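Local atomic coordinates of UspA domain-containing protein (Pyrococcus horikoshii, PDB entry 2DUM), a protein that is of unknown function but belongs to the universal stress protein A family, whose members commonly take part in cellular stress responses. Residues E86-A90 with F91-N95; I109-V112 with A113-N117. All coordinates share one frame; numbering follows the deposited sequence.

Interactions 1 and 2 come in sequence along the chain, joined through strand 95-103. Interaction 1 ends helix 69-90 and runs to the start of that strand; the strand then leads to helix 105-115, whose last turns form interaction 2. Their centres are 20 Å apart and their nearest atoms about 12 Å, so they do not touch. They lie against opposite faces of the five-stranded parallel sheet: Val87 of interaction 1 packs on Val36 and Leu38, whereas Val112 of interaction 2 packs on Leu39 and Leu9. Together they mark how an edge strand links the two helix layers of this alpha/beta sandwich.

Interaction 1. Residues E86-A90 with F91-N95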
ATOM      1  N   GLU A  86      10.963 -13.249 -14.879  1.00 63.74           N
ATOM      2  CA  GLU A  86       9.483 -13.199 -15.078  1.00 63.34           C
ATOM      3  C   GLU A  86       8.747 -12.064 -14.237  1.00 61.31           C
ATOM      4  O   GLU A  86       7.711 -11.453 -14.639  1.00 60.96           O
ATOM      5  CB  GLU A  86       8.853 -14.617 -15.013  1.00 64.00           C
ATOM      6  CG  GLU A  86       7.608 -14.820 -14.098  1.00 69.34           C
ATOM      7  CD  GLU A  86       7.886 -15.412 -12.672  1.00 75.92           C
ATOM      8  OE1 GLU A  86       9.073 -15.600 -12.295  1.00 78.60           O
ATOM      9  OE2 GLU A  86       6.897 -15.679 -11.909  1.00 78.65           O
ATOM     10  N   VAL A  87       9.314 -11.736 -13.094  1.00 58.25           N
ATOM     11  CA  VAL A  87       8.936 -10.490 -12.461  1.00 56.09           C
ATOM     12  C   VAL A  87       9.138  -9.182 -13.328  1.00 55.59           C
ATOM     13  O   VAL A  87       8.251  -8.318 -13.428  1.00 55.96           O
ATOM     14  CB  VAL A  87       9.637 -10.403 -11.143  1.00 55.29           C
ATOM     15  CG1 VAL A  87       9.312  -9.081 -10.477  1.00 52.35           C
ATOM     16  CG2 VAL A  87       9.263 -11.619 -10.367  1.00 52.81           C
ATOM     17  N   LYS A  88      10.310  -9.056 -13.927  1.00 53.62           N
ATOM     18  CA  LYS A  88      10.615  -7.939 -14.742  1.00 52.57           C
ATOM     19  C   LYS A  88       9.472  -7.852 -15.709  1.00 50.34           C
ATOM     20  O   LYS A  88       8.901  -6.786 -15.988  1.00 50.03           O
ATOM     21  CB  LYS A  88      11.920  -8.220 -15.480  1.00 52.93           C
ATOM     22  CG  LYS A  88      12.342  -7.034 -16.373  1.00 54.98           C
ATOM     23  CD  LYS A  88      13.718  -7.179 -17.065  1.00 55.03           C
ATOM     24  CE  LYS A  88      13.892  -6.014 -18.037  1.00 57.11           C
ATOM     25  NZ  LYS A  88      15.244  -6.032 -18.705  1.00 61.53           N
ATOM     26  N   ARG A  89       9.106  -9.021 -16.176  1.00 48.40           N
ATOM     27  CA  ARG A  89       8.085  -9.146 -17.197  1.00 47.24           C
ATOM     28  C   ARG A  89       6.677  -8.929 -16.693  1.00 46.09           C
ATOM     29  O   ARG A  89       5.799  -8.566 -17.473  1.00 45.35           O
ATOM     30  CB  ARG A  89       8.155 -10.537 -17.837  1.00 48.12           C
ATOM     31  CG  ARG A  89       7.619 -10.611 -19.250  1.00 47.67           C
ATOM     32  CD  ARG A  89       7.695 -11.984 -19.855  1.00 45.64           C
ATOM     33  NE  ARG A  89       6.668 -11.950 -20.878  1.00 50.69           N
ATOM     34  CZ  ARG A  89       5.433 -12.435 -20.732  1.00 52.14           C
ATOM     35  NH1 ARG A  89       5.120 -13.067 -19.604  1.00 56.78           N
ATOM     36  NH2 ARG A  89       4.512 -12.298 -21.710  1.00 50.24           N
ATOM     37  N   ALA A  90       6.444  -9.175 -15.404  1.00 45.10           N
ATOM     38  CA  ALA A  90       5.104  -8.843 -14.834  1.00 43.95           C
ATOM     39  C   ALA A  90       4.928  -7.365 -14.430  1.00 41.24           C
ATOM     40  O   ALA A  90       3.989  -6.655 -14.828  1.00 41.66           O
ATOM     41  CB  ALA A  90       4.819  -9.746 -13.651  1.00 45.27           C
ATOM     42  N   PHE A  91       5.853  -6.893 -13.637  1.00 37.36           N
ATOM     43  CA  PHE A  91       5.870  -5.477 -13.385  1.00 34.63           C
ATOM     44  C   PHE A  91       5.914  -4.613 -14.582  1.00 32.35           C
ATOM     45  O   PHE A  91       5.721  -3.412 -14.422  1.00 30.39           O
ATOM     46  CB  PHE A  91       6.989  -5.210 -12.448  1.00 34.76           C
ATOM     47  CG  PHE A  91       6.741  -5.868 -11.195  1.00 36.43           C
ATOM     48  CD1 PHE A  91       6.505  -7.246 -11.200  1.00 38.11           C
ATOM     49  CD2 PHE A  91       6.541  -5.138 -10.034  1.00 34.44           C
ATOM     50  CE1 PHE A  91       6.161  -7.873 -10.033  1.00 36.56           C
ATOM     51  CE2 PHE A  91       6.222  -5.742  -8.887  1.00 32.43           C
ATOM     52  CZ  PHE A  91       6.027  -7.103  -8.871  1.00 37.08           C
ATOM     53  N   ARG A  92       6.157  -5.232 -15.750  1.00 29.66           N
ATOM     54  CA  ARG A  92       6.306  -4.505 -16.970  1.00 29.60           C
ATOM     55  C   ARG A  92       7.358  -3.502 -16.718  1.00 27.49           C
ATOM     56  O   ARG A  92       7.254  -2.377 -17.039  1.00 26.98           O
ATOM     57  CB  ARG A  92       5.009  -3.800 -17.361  1.00 30.78           C
ATOM     58  CG  ARG A  92       3.963  -4.787 -17.360  1.00 35.83           C
ATOM     59  CD  ARG A  92       2.683  -4.289 -16.886  1.00 42.48           C
ATOM     60  NE  ARG A  92       1.809  -4.331 -18.052  1.00 50.92           N
ATOM     61  CZ  ARG A  92       1.042  -5.378 -18.411  1.00 53.11           C
ATOM     62  NH1 ARG A  92       0.286  -5.290 -19.515  1.00 55.44           N
ATOM     63  NH2 ARG A  92       1.000  -6.500 -17.683  1.00 51.01           N
ATOM     64  N   ALA A  93       8.432  -4.002 -16.203  1.00 27.47           N
ATOM     65  CA  ALA A  93       9.537  -3.246 -15.700  1.00 27.38           C
ATOM     66  C   ALA A  93      10.499  -2.867 -16.858  1.00 28.03           C
ATOM     67  O   ALA A  93      10.791  -3.726 -17.682  1.00 29.41           O
ATOM     68  CB  ALA A  93      10.243  -4.200 -14.690  1.00 26.18           C
ATOM     69  N   LYS A  94      11.026  -1.656 -16.966  1.00 28.00           N
ATOM     70  CA  LYS A  94      12.204  -1.547 -17.794  1.00 29.79           C
ATOM     71  C   LYS A  94      13.453  -2.332 -17.235  1.00 31.49           C
ATOM     72  O   LYS A  94      14.227  -2.757 -18.071  1.00 34.00           O
ATOM     73  CB  LYS A  94      12.616  -0.130 -18.043  1.00 29.37           C
ATOM     74  CG  LYS A  94      11.546   0.884 -17.858  1.00 34.69           C
ATOM     75  CD  LYS A  94      11.482   1.819 -19.063  1.00 40.06           C
ATOM     76  CE  LYS A  94      12.474   2.949 -18.906  1.00 46.07           C
ATOM     77  NZ  LYS A  94      12.845   3.408 -17.457  1.00 48.16           N
ATOM     78  N   ASN A  95      13.701  -2.516 -15.908  1.00 31.12           N
ATOM     79  CA  ASN A  95      14.935  -3.234 -15.400  1.00 30.87           C
ATOM     80  C   ASN A  95      14.717  -3.971 -14.145  1.00 33.51           C
ATOM     81  O   ASN A  95      13.853  -3.644 -13.347  1.00 34.87           O
ATOM     82  CB  ASN A  95      16.111  -2.348 -15.101  1.00 27.50           C
ATOM     83  CG  ASN A  95      16.549  -1.612 -16.297  1.00 28.99           C
ATOM     84  OD1 ASN A  95      16.235  -0.423 -16.454  1.00 27.18           O
ATOM     85  ND2 ASN A  95      17.234  -2.316 -17.228  1.00 26.85           N
TER
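Phe91 turns back along the last turn of the helix to lie beside Val87, both side chains pointing the same way. The backbone sets its CB 3.5 Å from Val87 O. From there chi1 (-64°) puts CG next to its own backbone N, and the ring edge swings in under the same oxygen, which lies near the ring plane with CD1 3.0 Å from Val87 O. Further out, CE1 reaches Val87 CG1 at 3.4 Å. CZ, at the tip, barely grazes the same methyl. Val87 O also accepts the backbone N-H of Phe91, with Phe91 N 2.8 Å away. Elsewhere the ring stacks on Phe25 and meets Phe10 edge-to-face, placing the helix end in the core between helix 16-28 and the sheet. The chain leaves the helix by a Schellman-like turn in which only the 6-to-1 bond is formed. Arg92 takes a positive phi of 54°, and Ala93 N gives a nearly straight bond of 2.8 Å to Lys88 O; the 5-to-2 bond is lacking, since Arg92 N is 3.8 Å from Arg89 O. An apolar touch closes the turn, Lys88 CG lying 3.9 Å from Ala93 CB. Beyond it the extended lysine runs alongside the departing chain, with CE 3.3 Å from Lys94 O. Arg92 bends the other way, its CG passing Ala90 O and its NH2 forming a salt bridge with Glu26.

Interaction 2. Residues I109-V112 with A113-N117; sequences IVKV and AEEEN
Four consecutive i-to-i+4 bonds join Ile109-Val112 to Ala113-Glu116, the closest running from Ala113 N to Ile109 O at 2.8 Å; Glu116 N, 3.2 Å from Val112 O, makes the last of the four as Glu116 itself leaves helical geometry. The bonds differ in direction: Glu115 N lies in the carbonyl plane of Lys111, whereas Glu114 N stands above that of Val110. The carbonyl of Val110 has a second donor, a water whose oxygen is 2.7 Å from Val110 O and which also donates to Glu114 OE1 at 2.9 Å. With CG of Glu114 anti to the backbone N, the bend at chi2 (80°) turns OE1 toward this water. Glu115 behaves differently. Its CG, beside the backbone N (chi1 -62°), comes to 3.1 Å from Lys111 O, and the extended chain carries the carboxylate past that carbonyl. Although Lys111 is one turn back, Lys111 NZ and Glu115 OE1 are 6.6 Å apart, and each charge pairs elsewhere: Lys111 with Glu108 and Asp107, Glu115 with Arg101. On the inner side, Glu116 slants across Val112, its OE1 4.1 Å from Val112 CG1. Helix 105-115 is the crossover helix of a beta-alpha-beta unit, linking parallel strands 95-103 and 120-124. It rests on one face of the sheet, with Ile109 and Val112 packed against strands 7-11 and 35-43, while Val112 and Glu116 also touch the edge strand 95-103.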
ATOM      1  N   ILE A 109      14.218  -6.071   4.683  1.00 49.32           N
ATOM      2  CA  ILE A 109      13.287  -5.305   3.869  1.00 46.14           C
ATOM      3  C   ILE A 109      13.444  -3.800   4.129  1.00 46.24           C
ATOM      4  O   ILE A 109      13.649  -3.034   3.203  1.00 46.10           O
ATOM      5  CB  ILE A 109      11.817  -5.645   4.185  1.00 45.04           C
ATOM      6  CG1 ILE A 109      11.555  -7.139   4.267  1.00 43.24           C
ATOM      7  CG2 ILE A 109      10.958  -5.107   3.165  1.00 42.95           C
ATOM      8  CD1 ILE A 109      11.736  -7.825   3.024  1.00 40.47           C
ATOM      9  N   VAL A 110      13.362  -3.380   5.381  1.00 45.81           N
ATOM     10  CA  VAL A 110      13.325  -1.982   5.685  1.00 46.43           C
ATOM     11  C   VAL A 110      14.721  -1.346   5.498  1.00 47.73           C
ATOM     12  O   VAL A 110      14.911  -0.182   5.099  1.00 45.90           O
ATOM     13  CB  VAL A 110      12.896  -1.824   7.108  1.00 46.40           C
ATOM     14  CG1 VAL A 110      13.026  -0.361   7.512  1.00 47.31           C
ATOM     15  CG2 VAL A 110      11.492  -2.305   7.257  1.00 43.70           C
ATOM     16  N   LYS A 111      15.710  -2.156   5.816  1.00 50.42           N
ATOM     17  CA  LYS A 111      17.097  -1.722   5.698  1.00 52.36           C
ATOM     18  C   LYS A 111      17.362  -1.441   4.249  1.00 52.10           C
ATOM     19  O   LYS A 111      17.754  -0.343   3.909  1.00 53.82           O
ATOM     20  CB  LYS A 111      18.108  -2.715   6.346  1.00 52.96           C
ATOM     21  CG  LYS A 111      18.697  -2.178   7.682  1.00 56.79           C
ATOM     22  CD  LYS A 111      18.834  -3.184   8.806  1.00 60.06           C
ATOM     23  CE  LYS A 111      19.974  -4.121   8.498  1.00 64.03           C
ATOM     24  NZ  LYS A 111      19.968  -5.300   9.443  1.00 69.05           N
ATOM     25  N   VAL A 112      17.078  -2.403   3.398  1.00 52.13           N
ATOM     26  CA  VAL A 112      17.321  -2.268   1.973  1.00 52.52           C
ATOM     27  C   VAL A 112      16.397  -1.234   1.322  1.00 51.83           C
ATOM     28  O   VAL A 112      16.807  -0.550   0.411  1.00 52.04           O
ATOM     29  CB  VAL A 112      17.073  -3.603   1.254  1.00 53.65           C
ATOM     30  CG1 VAL A 112      16.888  -3.398  -0.248  1.00 54.77           C
ATOM     31  CG2 VAL A 112      18.193  -4.656   1.551  1.00 55.37           C
ATOM     32  N   ALA A 113      15.149  -1.113   1.758  1.00 50.83           N
ATOM     33  CA  ALA A 113      14.329  -0.082   1.193  1.00 48.79           C
ATOM     34  C   ALA A 113      15.130   1.170   1.296  1.00 48.08           C
ATOM     35  O   ALA A 113      15.477   1.750   0.275  1.00 47.20           O
ATOM     36  CB  ALA A 113      13.075   0.050   1.942  1.00 48.88           C
ATOM     37  N   GLU A 114      15.483   1.538   2.522  1.00 48.33           N
ATOM     38  CA  GLU A 114      15.984   2.891   2.767  1.00 50.13           C
ATOM     39  C   GLU A 114      17.271   3.209   2.066  1.00 49.82           C
ATOM     40  O   GLU A 114      17.504   4.370   1.676  1.00 48.83           O
ATOM     41  CB  GLU A 114      16.129   3.226   4.257  1.00 50.50           C
ATOM     42  CG  GLU A 114      16.026   4.744   4.506  1.00 53.46           C
ATOM     43  CD  GLU A 114      14.545   5.231   4.526  1.00 61.88           C
ATOM     44  OE1 GLU A 114      13.644   4.470   5.041  1.00 62.67           O
ATOM     45  OE2 GLU A 114      14.265   6.378   4.025  1.00 64.69           O
ATOM     46  N   GLU A 115      18.080   2.170   1.950  1.00 49.84           N
ATOM     47  CA  GLU A 115      19.408   2.259   1.395  1.00 52.68           C
ATOM     48  C   GLU A 115      19.484   2.363  -0.128  1.00 52.28           C
ATOM     49  O   GLU A 115      20.499   2.845  -0.634  1.00 54.25           O
ATOM     50  CB  GLU A 115      20.234   1.007   1.714  1.00 52.57           C
ATOM     51  CG  GLU A 115      20.559   0.631   3.137  1.00 55.71           C
ATOM     52  CD  GLU A 115      21.054  -0.820   3.187  1.00 57.52           C
ATOM     53  OE1 GLU A 115      21.317  -1.334   4.297  1.00 65.70           O
ATOM     54  OE2 GLU A 115      21.169  -1.481   2.109  1.00 66.48           O
ATOM     55  N   GLU A 116      18.531   1.813  -0.882  1.00 51.05           N
ATOM     56  CA  GLU A 116      18.537   2.074  -2.292  1.00 50.15           C
ATOM     57  C   GLU A 116      17.635   3.178  -2.731  1.00 48.78           C
ATOM     58  O   GLU A 116      17.286   3.237  -3.927  1.00 48.70           O
ATOM     59  CB  GLU A 116      18.133   0.871  -3.077  1.00 51.27           C
ATOM     60  CG  GLU A 116      19.300   0.336  -3.787  1.00 55.84           C
ATOM     61  CD  GLU A 116      20.136  -0.257  -2.768  1.00 58.57           C
ATOM     62  OE1 GLU A 116      19.481  -0.540  -1.723  1.00 56.04           O
ATOM     63  OE2 GLU A 116      21.379  -0.379  -2.991  1.00 59.80           O
ATOM     64  N   ASN A 117      17.275   4.038  -1.786  1.00 46.39           N
ATOM     65  CA  ASN A 117      16.343   5.066  -2.016  1.00 44.83           C
ATOM     66  C   ASN A 117      15.328   4.644  -3.091  1.00 43.20           C
ATOM     67  O   ASN A 117      15.351   5.099  -4.253  1.00 43.61           O
ATOM     68  CB  ASN A 117      17.044   6.349  -2.340  1.00 44.91           C
ATOM     69  CG  ASN A 117      16.105   7.508  -2.224  1.00 51.71           C
ATOM     70  OD1 ASN A 117      16.194   8.489  -2.972  1.00 59.13           O
ATOM     71  ND2 ASN A 117      15.116   7.375  -1.328  1.00 56.16           N
TER
HETATM   72  O   HOH W   1      12.919   1.686   4.780  1.00 46.84           O